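Local coordinates for major exported protein (Pseudomonas aeruginosa, PDB 3HE1) that is a secreted Hcp-family protein of the type VI secretion system, assembled here from six copies and probably a tube-forming component of that machinery, at residues P26-I31 with Q60-G65; E46-N51 with V95-S100; P101-A106 with A140-I145; Y132-L137 with T176-G181. All coordinates share one frame; numbering follows the deposited sequence.

Interaction 1: residues P26-I31 with Q60-G65; sequences PAYMSI and QVMVQG
M29 and V61 face each other across two antiparallel strands, with V63 close by on the same face of the sheet. This apolar side is the tightly packed part. M29 is a selenomethionine. Its CG lies anti to the backbone N (chi1 178°) and the chain bends only at chi3, which brings CE back over the two valines. M29 CE meets V63 CG2 at 3.5 Å and V61 CG2 at 3.7 Å. A27 extends the patch, its CB 3.9 Å from V63 CB. I92 and F168 pack on M29 from the same chain, and M149 of the second subunit packs on V63. On the other face lies Y28. Its side chain lies at a slant to that of M62, also a selenomethionine, with Y28 CE1 3.8 Å from M62 CG. The looser, more exposed side is at Q60 and S30. The Q60 side chain crosses that of Y28 at about a right angle, yet its amide is only 27° from the ring plane, and Q60 NE2 comes within 3.5 Å of Y28 CB. Two sound backbone bonds fix the pairing. V63 N gives to A27 O at 2.9 Å, and M29 N gives to V61 O at 2.9 Å. F44 and H57 add ring contacts to Y28. Backbone bonds thus set the register, and apolar side chains bury both faces: M29, V61, V63 and A27 on one, Y28 and M62 on the other.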
# COMPACT_ATOMS: atom_id res chain seq x y z
N PRO A 26 -15.65 -5.81 20.88
CA PRO A 26 -16.15 -4.53 20.38
C PRO A 26 -16.27 -3.55 21.53
O PRO A 26 -16.21 -3.94 22.70
CB PRO A 26 -17.55 -4.89 19.92
CG PRO A 26 -18.01 -5.78 21.04
CD PRO A 26 -16.77 -6.60 21.44
N ALA A 27 -16.41 -2.28 21.19
CA ALA A 27 -16.71 -1.25 22.17
C ALA A 27 -18.17 -0.85 21.93
O ALA A 27 -18.71 -1.06 20.83
CB ALA A 27 -15.79 -0.06 21.98
N TYR A 28 -18.82 -0.34 22.97
CA TYR A 28 -20.17 0.21 22.82
C TYR A 28 -20.12 1.60 23.38
O TYR A 28 -19.32 1.86 24.27
CB TYR A 28 -21.22 -0.65 23.54
CG TYR A 28 -21.46 -1.97 22.84
CD1 TYR A 28 -22.32 -2.06 21.75
CD2 TYR A 28 -20.80 -3.13 23.25
CE1 TYR A 28 -22.53 -3.26 21.10
CE2 TYR A 28 -21.00 -4.34 22.60
CZ TYR A 28 -21.87 -4.40 21.53
OH TYR A 28 -22.09 -5.59 20.87
N MSE A 29 -20.93 2.50 22.85
CA MSE A 29 -20.84 3.90 23.25
C MSE A 29 -22.20 4.50 23.58
O MSE A 29 -23.23 4.01 23.16
CB MSE A 29 -20.13 4.71 22.15
CG MSE A 29 -20.00 6.22 22.39
SE MSE A 29 -19.16 7.03 20.83
CE MSE A 29 -20.03 5.88 19.52
N SER A 30 -22.18 5.56 24.36
CA SER A 30 -23.40 6.29 24.65
C SER A 30 -23.10 7.75 24.42
O SER A 30 -22.00 8.23 24.71
CB SER A 30 -23.87 6.05 26.09
OG SER A 30 -22.94 6.58 27.03
N ILE A 31 -24.09 8.44 23.87
CA ILE A 31 -23.99 9.87 23.77
C ILE A 31 -25.20 10.55 24.38
O ILE A 31 -26.32 10.14 24.16
CB ILE A 31 -23.77 10.31 22.32
CG1 ILE A 31 -22.53 9.59 21.77
CG2 ILE A 31 -23.66 11.84 22.26
CD1 ILE A 31 -22.14 9.94 20.34
N GLN A 60 -26.92 1.87 23.38
CA GLN A 60 -25.61 2.28 22.90
C GLN A 60 -25.49 2.06 21.40
O GLN A 60 -26.40 1.59 20.72
CB GLN A 60 -24.50 1.49 23.60
CG GLN A 60 -24.19 1.95 25.02
CD GLN A 60 -23.46 0.87 25.81
OE1 GLN A 60 -22.46 1.15 26.46
NE2 GLN A 60 -23.96 -0.36 25.73
N VAL A 61 -24.31 2.41 20.90
CA VAL A 61 -23.95 2.19 19.52
C VAL A 61 -22.71 1.28 19.47
O VAL A 61 -21.82 1.37 20.32
CB VAL A 61 -23.70 3.54 18.81
CG1 VAL A 61 -23.68 4.67 19.84
CG2 VAL A 61 -22.42 3.51 18.00
N MSE A 62 -22.68 0.41 18.47
CA MSE A 62 -21.60 -0.55 18.26
C MSE A 62 -20.38 0.08 17.60
O MSE A 62 -20.38 0.33 16.39
CB MSE A 62 -22.13 -1.64 17.34
CG MSE A 62 -21.49 -3.00 17.49
SE MSE A 62 -21.95 -3.98 15.89
CE MSE A 62 -21.17 -2.72 14.60
N VAL A 63 -19.33 0.33 18.37
CA VAL A 63 -18.12 0.96 17.84
C VAL A 63 -17.18 -0.05 17.21
O VAL A 63 -16.66 -0.94 17.88
CB VAL A 63 -17.37 1.71 18.93
CG1 VAL A 63 -16.01 2.12 18.41
CG2 VAL A 63 -18.17 2.91 19.38
N GLN A 64 -16.96 0.09 15.91
CA GLN A 64 -16.09 -0.83 15.16
C GLN A 64 -14.73 -0.19 14.81
O GLN A 64 -13.93 -0.79 14.08
CB GLN A 64 -16.81 -1.35 13.91
CG GLN A 64 -17.97 -2.32 14.19
CD GLN A 64 -17.60 -3.79 13.99
OE1 GLN A 64 -16.97 -4.16 13.00
NE2 GLN A 64 -18.02 -4.64 14.92
N GLY A 65 -14.48 1.01 15.32
CA GLY A 65 -13.21 1.68 15.13
C GLY A 65 -12.84 2.54 16.33
O GLY A 65 -13.68 2.86 17.15

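Interaction 2: residues E46-N51 with V95-S100; sequences EDSVGN and VFDKAS
S48 holds OG anti to its own backbone N (chi1 176°), and this directs the hydroxyl at the turn that starts with D97 and K98. There K98 N gives its hydrogen to S48 OG at 2.9 Å, with an N-H...O angle of 160°. K98 CB is 3.2 Å and D97 CB 3.4 Å from S48 OG. The rest of the K98 chain is extended and leads away from the helix. S48 OG is also bonded to A43 O, so the buried hydroxyl links two pieces of backbone. V49 CG1 adds a looser touch on D97 CB at 4.4 Å. D97 carries CG in the crowded position between its backbone N and carbonyl carbon (chi1 66°). From there D97 OD1 accepts from S100 N at 2.8 Å, nearly along the carboxylate C-O axis. K94 NZ forms a salt bridge with the same OD1. The third subunit closes over the outside: its R122 and H177 bond to D47 O, and its T182 to K98 O. D97 thus makes an N-terminal capping bond to S100 N at the turn that leads into helix 100-109, and one serine ties the short helix 46-49 to that turn.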
# COMPACT_ATOMS: atom_id res chain seq x y z
N GLU A 46 -32.83 -4.25 16.87
CA GLU A 46 -33.22 -4.78 15.56
C GLU A 46 -33.58 -3.67 14.58
O GLU A 46 -33.09 -3.63 13.45
CB GLU A 46 -34.41 -5.72 15.71
CG GLU A 46 -34.17 -6.91 16.60
CD GLU A 46 -35.40 -7.79 16.73
OE1 GLU A 46 -36.50 -7.32 16.37
OE2 GLU A 46 -35.26 -8.94 17.17
N ASP A 47 -34.47 -2.78 15.01
CA ASP A 47 -34.88 -1.66 14.18
C ASP A 47 -33.65 -0.88 13.70
O ASP A 47 -33.50 -0.63 12.52
CB ASP A 47 -35.83 -0.73 14.93
CG ASP A 47 -37.23 -1.29 15.05
OD1 ASP A 47 -37.51 -2.32 14.40
OD2 ASP A 47 -38.05 -0.71 15.79
N SER A 48 -32.78 -0.51 14.64
CA SER A 48 -31.67 0.37 14.32
C SER A 48 -30.54 -0.30 13.52
O SER A 48 -30.03 0.29 12.57
CB SER A 48 -31.10 1.02 15.58
OG SER A 48 -29.96 1.79 15.26
N VAL A 49 -30.15 -1.51 13.89
CA VAL A 49 -29.02 -2.15 13.23
C VAL A 49 -29.40 -3.35 12.35
O VAL A 49 -28.62 -3.77 11.48
CB VAL A 49 -27.89 -2.53 14.24
CG1 VAL A 49 -27.33 -1.29 14.93
CG2 VAL A 49 -28.38 -3.54 15.27
N GLY A 50 -30.60 -3.88 12.54
CA GLY A 50 -31.05 -4.99 11.73
C GLY A 50 -30.39 -6.29 12.17
O GLY A 50 -30.32 -6.58 13.36
N ASN A 51 -29.91 -7.07 11.20
CA ASN A 51 -29.36 -8.39 11.50
C ASN A 51 -28.13 -8.36 12.41
O ASN A 51 -27.67 -9.40 12.89
CB ASN A 51 -29.06 -9.16 10.21
CG ASN A 51 -28.89 -10.65 10.44
OD1 ASN A 51 -28.16 -11.32 9.71
ND2 ASN A 51 -29.56 -11.18 11.47
N VAL A 95 -21.43 1.68 12.15
CA VAL A 95 -22.18 1.49 10.91
C VAL A 95 -23.37 2.47 10.88
O VAL A 95 -23.70 3.07 11.90
CB VAL A 95 -22.71 0.04 10.78
CG1 VAL A 95 -21.62 -0.92 10.33
CG2 VAL A 95 -23.30 -0.41 12.10
N PHE A 96 -24.00 2.66 9.73
CA PHE A 96 -25.18 3.54 9.63
C PHE A 96 -26.23 3.01 10.61
O PHE A 96 -26.40 1.80 10.74
CB PHE A 96 -25.79 3.51 8.21
CG PHE A 96 -25.00 4.26 7.15
CD1 PHE A 96 -23.63 4.18 7.07
CD2 PHE A 96 -25.67 5.01 6.19
CE1 PHE A 96 -22.94 4.84 6.08
CE2 PHE A 96 -24.98 5.68 5.20
CZ PHE A 96 -23.61 5.60 5.15
N ASP A 97 -26.94 3.91 11.30
CA ASP A 97 -27.92 3.49 12.31
C ASP A 97 -28.92 4.58 12.74
O ASP A 97 -29.01 5.63 12.10
CB ASP A 97 -27.21 2.91 13.54
CG ASP A 97 -26.40 3.97 14.29
OD1 ASP A 97 -26.55 5.17 13.98
OD2 ASP A 97 -25.62 3.57 15.19
N LYS A 98 -29.66 4.31 13.81
CA LYS A 98 -30.66 5.25 14.33
C LYS A 98 -30.05 6.57 14.81
O LYS A 98 -30.64 7.64 14.65
CB LYS A 98 -31.46 4.60 15.46
CG LYS A 98 -32.25 5.60 16.32
CD LYS A 98 -33.11 4.86 17.35
CE LYS A 98 -34.12 5.77 18.04
NZ LYS A 98 -35.05 4.97 18.90
N ALA A 99 -28.85 6.49 15.40
CA ALA A 99 -28.13 7.67 15.89
C ALA A 99 -27.62 8.54 14.77
O ALA A 99 -27.55 9.76 14.91
CB ALA A 99 -26.95 7.21 16.76
N SER A 100 -27.25 7.90 13.65
CA SER A 100 -26.47 8.54 12.60
C SER A 100 -27.04 9.87 12.12
O SER A 100 -26.30 10.84 11.99
CB SER A 100 -26.31 7.60 11.41
OG SER A 100 -25.61 6.43 11.78

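Interaction 3: residues P101-A106 with A140-I145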
# COMPACT_ATOMS: atom_id res chain seq x y z
N PRO A 101 -28.36 9.91 11.84
CA PRO A 101 -28.93 11.18 11.39
C PRO A 101 -28.89 12.18 12.52
O PRO A 101 -28.82 13.39 12.30
CB PRO A 101 -30.38 10.81 11.05
CG PRO A 101 -30.37 9.31 10.87
CD PRO A 101 -29.36 8.83 11.85
N LEU A 102 -28.90 11.66 13.75
CA LEU A 102 -28.83 12.51 14.93
C LEU A 102 -27.45 13.11 15.07
O LEU A 102 -27.32 14.32 15.28
CB LEU A 102 -29.25 11.73 16.18
CG LEU A 102 -30.66 11.10 16.11
CD1 LEU A 102 -31.06 10.37 17.40
CD2 LEU A 102 -31.72 12.13 15.73
N LEU A 103 -26.42 12.28 14.93
CA LEU A 103 -25.03 12.71 15.07
C LEU A 103 -24.67 13.82 14.11
O LEU A 103 -23.93 14.73 14.47
CB LEU A 103 -24.08 11.54 14.87
CG LEU A 103 -24.30 10.50 15.96
CD1 LEU A 103 -23.72 9.17 15.57
CD2 LEU A 103 -23.68 11.02 17.23
N LEU A 104 -25.20 13.72 12.90
CA LEU A 104 -25.02 14.78 11.91
C LEU A 104 -25.70 16.04 12.42
O LEU A 104 -25.11 17.12 12.40
CB LEU A 104 -25.58 14.37 10.55
CG LEU A 104 -24.75 13.24 9.93
CD1 LEU A 104 -25.60 12.30 9.08
CD2 LEU A 104 -23.57 13.80 9.15
N ALA A 105 -26.93 15.91 12.89
CA ALA A 105 -27.60 17.07 13.44
C ALA A 105 -26.65 17.68 14.46
O ALA A 105 -26.36 18.87 14.41
CB ALA A 105 -28.92 16.69 14.09
N ALA A 106 -26.15 16.84 15.37
CA ALA A 106 -25.19 17.28 16.36
C ALA A 106 -24.04 18.05 15.71
O ALA A 106 -23.76 19.20 16.06
CB ALA A 106 -24.66 16.09 17.16
N ALA A 140 -17.95 17.24 25.04
CA ALA A 140 -17.36 17.00 23.74
C ALA A 140 -18.15 17.68 22.63
O ALA A 140 -19.30 18.06 22.81
CB ALA A 140 -17.25 15.49 23.49
N ILE A 141 -17.50 17.84 21.49
CA ILE A 141 -18.10 18.47 20.32
C ILE A 141 -17.74 17.62 19.10
O ILE A 141 -16.58 17.21 18.95
CB ILE A 141 -17.59 19.92 20.17
CG1 ILE A 141 -18.13 20.78 21.31
CG2 ILE A 141 -18.01 20.47 18.84
CD1 ILE A 141 -17.19 21.88 21.79
N ILE A 142 -18.71 17.32 18.25
CA ILE A 142 -18.40 16.53 17.05
C ILE A 142 -17.81 17.40 15.92
O ILE A 142 -18.49 18.29 15.40
CB ILE A 142 -19.64 15.79 16.52
CG1 ILE A 142 -20.32 15.04 17.65
CG2 ILE A 142 -19.25 14.86 15.37
CD1 ILE A 142 -21.39 14.08 17.16
N VAL A 143 -16.57 17.13 15.52
CA VAL A 143 -15.88 18.04 14.62
C VAL A 143 -15.91 17.63 13.15
O VAL A 143 -15.66 18.46 12.28
CB VAL A 143 -14.45 18.32 15.09
CG1 VAL A 143 -14.48 19.32 16.24
CG2 VAL A 143 -13.78 17.04 15.54
N ASP A 144 -16.21 16.37 12.87
CA ASP A 144 -16.41 15.91 11.50
C ASP A 144 -16.91 14.48 11.43
O ASP A 144 -16.69 13.68 12.33
CB ASP A 144 -15.17 16.11 10.61
CG ASP A 144 -13.88 16.11 11.38
OD1 ASP A 144 -12.99 16.92 11.03
OD2 ASP A 144 -13.73 15.31 12.32
N ILE A 145 -17.64 14.21 10.36
CA ILE A 145 -18.16 12.87 10.08
C ILE A 145 -17.86 12.50 8.63
O ILE A 145 -17.84 13.36 7.75
CB ILE A 145 -19.67 12.74 10.39
CG1 ILE A 145 -19.93 12.91 11.89
CG2 ILE A 145 -20.22 11.39 9.93
CD1 ILE A 145 -21.32 12.53 12.31
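I142 and I145 reach from strand 140-145 to one side of helix 101-106, and the side chains that meet are all apolar. I142 can be followed outward. CB points toward the helix. CG1 lies anti to the carbonyl carbon (chi1 -50°) and carries the chain on, while CG2 is turned aside. The chain then stays extended, with chi2 at -169°, so CD1 is the part that arrives at the helix. There CD1 meets three groups. L103 CD2 is 3.8 Å from I142 CD1, with the two side chains crossing at about a right angle. A106 CB is also 3.8 Å from I142 CD1. L103 O is a third neighbour, again 3.8 Å from I142 CD1. A single methyl is therefore held between a leucine, an alanine and the helix backbone. I145, three residues further along, does similar work. I145 CD1 rests 3.9 Å from L103 CB and 4.1 Å from L104 CD2. The L104 side chain starts away from the strand, but its CD2 swings back to meet the isoleucine obliquely. No hydrogen bond joins the two segments; they meet by apolar packing. The helix lies across the strand, with axes 8.9 Å apart at closest approach and directions 101° apart. V166 of strand 162-169 and L107 of the same helix also touch both isoleucines, and L113 of strand 112-123 adds to I142. D144 and I145 pair with a strand of the third subunit, which carries the sheet across the interface. Helix 100-109 is thus laid on a curled sheet beside a subunit seam.

Interaction 4: residues Y132-L137 with T176-G181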
# COMPACT_ATOMS: atom_id res chain seq x y z
N TYR A 132 -14.08 -4.17 30.57
CA TYR A 132 -12.85 -4.10 31.35
C TYR A 132 -12.14 -2.75 31.24
O TYR A 132 -11.18 -2.50 31.97
CB TYR A 132 -11.90 -5.22 30.92
CG TYR A 132 -11.21 -4.89 29.62
CD1 TYR A 132 -9.89 -4.46 29.60
CD2 TYR A 132 -11.90 -4.97 28.41
CE1 TYR A 132 -9.27 -4.13 28.41
CE2 TYR A 132 -11.28 -4.64 27.21
CZ TYR A 132 -9.96 -4.22 27.22
OH TYR A 132 -9.34 -3.90 26.04
N TYR A 133 -12.58 -1.87 30.33
CA TYR A 133 -11.97 -0.55 30.16
C TYR A 133 -13.04 0.48 29.81
O TYR A 133 -14.01 0.15 29.11
CB TYR A 133 -10.93 -0.61 29.04
CG TYR A 133 -9.85 0.45 29.07
CD1 TYR A 133 -8.78 0.36 29.95
CD2 TYR A 133 -9.87 1.52 28.18
CE1 TYR A 133 -7.79 1.33 29.97
CE2 TYR A 133 -8.89 2.49 28.19
CZ TYR A 133 -7.85 2.39 29.09
OH TYR A 133 -6.86 3.34 29.11
N THR A 134 -12.88 1.72 30.28
CA THR A 134 -13.75 2.83 29.86
C THR A 134 -12.99 4.07 29.44
O THR A 134 -12.00 4.46 30.05
CB THR A 134 -14.76 3.22 30.93
OG1 THR A 134 -15.55 2.06 31.27
CG2 THR A 134 -15.69 4.32 30.43
N THR A 135 -13.44 4.67 28.35
CA THR A 135 -12.97 5.96 27.89
C THR A 135 -14.18 6.88 27.92
O THR A 135 -15.26 6.50 27.47
CB THR A 135 -12.45 5.90 26.45
OG1 THR A 135 -11.38 4.95 26.36
CG2 THR A 135 -11.98 7.28 25.99
N VAL A 136 -14.02 8.08 28.45
CA VAL A 136 -15.17 8.95 28.61
C VAL A 136 -14.85 10.40 28.29
O VAL A 136 -13.90 10.97 28.85
CB VAL A 136 -15.70 8.88 30.03
CG1 VAL A 136 -16.67 10.00 30.29
CG2 VAL A 136 -16.36 7.53 30.26
N LEU A 137 -15.64 11.00 27.40
CA LEU A 137 -15.52 12.42 27.13
C LEU A 137 -16.55 13.22 27.90
O LEU A 137 -17.70 12.80 28.05
CB LEU A 137 -15.67 12.73 25.64
CG LEU A 137 -14.87 11.81 24.72
CD1 LEU A 137 -14.91 12.34 23.29
CD2 LEU A 137 -13.44 11.65 25.22
N THR A 176 -10.29 4.60 32.41
CA THR A 176 -10.36 3.77 33.59
C THR A 176 -10.21 2.32 33.21
O THR A 176 -10.80 1.88 32.23
CB THR A 176 -11.72 3.90 34.23
OG1 THR A 176 -12.01 5.29 34.44
CG2 THR A 176 -11.74 3.14 35.54
N HIS A 177 -9.41 1.58 33.97
CA HIS A 177 -9.39 0.13 33.83
C HIS A 177 -10.35 -0.43 34.87
O HIS A 177 -10.20 -0.14 36.05
CB HIS A 177 -7.98 -0.44 34.00
CG HIS A 177 -7.89 -1.91 33.70
ND1 HIS A 177 -7.08 -2.42 32.71
CD2 HIS A 177 -8.55 -2.96 34.23
CE1 HIS A 177 -7.24 -3.73 32.66
NE2 HIS A 177 -8.13 -4.09 33.57
N GLU A 178 -11.33 -1.22 34.42
CA GLU A 178 -12.50 -1.62 35.22
C GLU A 178 -12.32 -2.86 36.10
O GLU A 178 -13.04 -3.03 37.09
CB GLU A 178 -13.74 -1.84 34.34
CG GLU A 178 -14.22 -0.61 33.59
CD GLU A 178 -14.72 0.49 34.52
OE1 GLU A 178 -14.84 0.25 35.73
OE2 GLU A 178 -15.01 1.60 34.02
N VAL A 179 -11.39 -3.73 35.73
CA VAL A 179 -11.13 -4.93 36.53
C VAL A 179 -9.99 -4.68 37.53
O VAL A 179 -10.06 -5.10 38.68
CB VAL A 179 -10.82 -6.15 35.65
CG1 VAL A 179 -11.04 -7.44 36.43
CG2 VAL A 179 -11.68 -6.12 34.40
N SER A 180 -8.95 -3.98 37.07
CA SER A 180 -7.73 -3.78 37.86
C SER A 180 -7.72 -2.45 38.63
O SER A 180 -6.84 -2.21 39.45
CB SER A 180 -6.49 -3.91 36.97
OG SER A 180 -6.31 -5.24 36.52
N GLY A 181 -8.70 -1.59 38.34
CA GLY A 181 -8.95 -0.42 39.16
C GLY A 181 -8.09 0.80 38.92
O GLY A 181 -8.23 1.80 39.62
O HOH W 1 -13.09 6.15 32.27
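Y132 O accepts a hydrogen bond from E178 N at 2.8 Å, almost straight (N-H...O 168°) and from well above the carbonyl plane. Y132 O also lies over one face of the H177 ring, 3.5 Å from H177 CD2. The edge of the Y132 ring is turned to that imidazole's face in a T-shaped pair, with planes at 75°. Y132 reaches it with CG between the backbone N and the carbonyl carbon (chi1 77°), and Y132 CB packs on V179 CG2 at 3.6 Å. Further along, T134 and T176 form the hydrogen-bonded pair. T134 N gives to T176 O at 2.9 Å, and T176 N returns a bond to T134 O of the same length. T176 O also lies over a face of the Y133 ring, 3.4 Å from Y133 CD1. A water joins T176 OG1 to T134 O, weakly at the latter. Two polar ring atoms look to the second subunit: Y132 OH bonds to its H162, and H177 NE2 to its D47 O. The chemistry implies an antiparallel strand end held by straight backbone bonds, with its aromatic groups turned to subunit assembly.

Interaction 1 closes before interactions 3 and 4 begin, while interactions 1 and 2 alternate along the chain, as do 3 and 4. Interactions 1, 3 and 4 reach the same antiparallel sheet. Interaction 1 lies nearest the middle, its centre about 5 Å from the chain's centre. Its M62 and V61 touch V95 and D97 of interaction 2, and I31 touches L103 of interaction 3. Interactions 2 and 4 sit on opposite sides of the chain's centre, their own centres about 26 Å apart. Interaction 2 meets the third subunit and interaction 4 the second, in part through the same pairs of residues, such as D47 with H177. One central core thus joins two complementary edges, consistent with a ring of six copies.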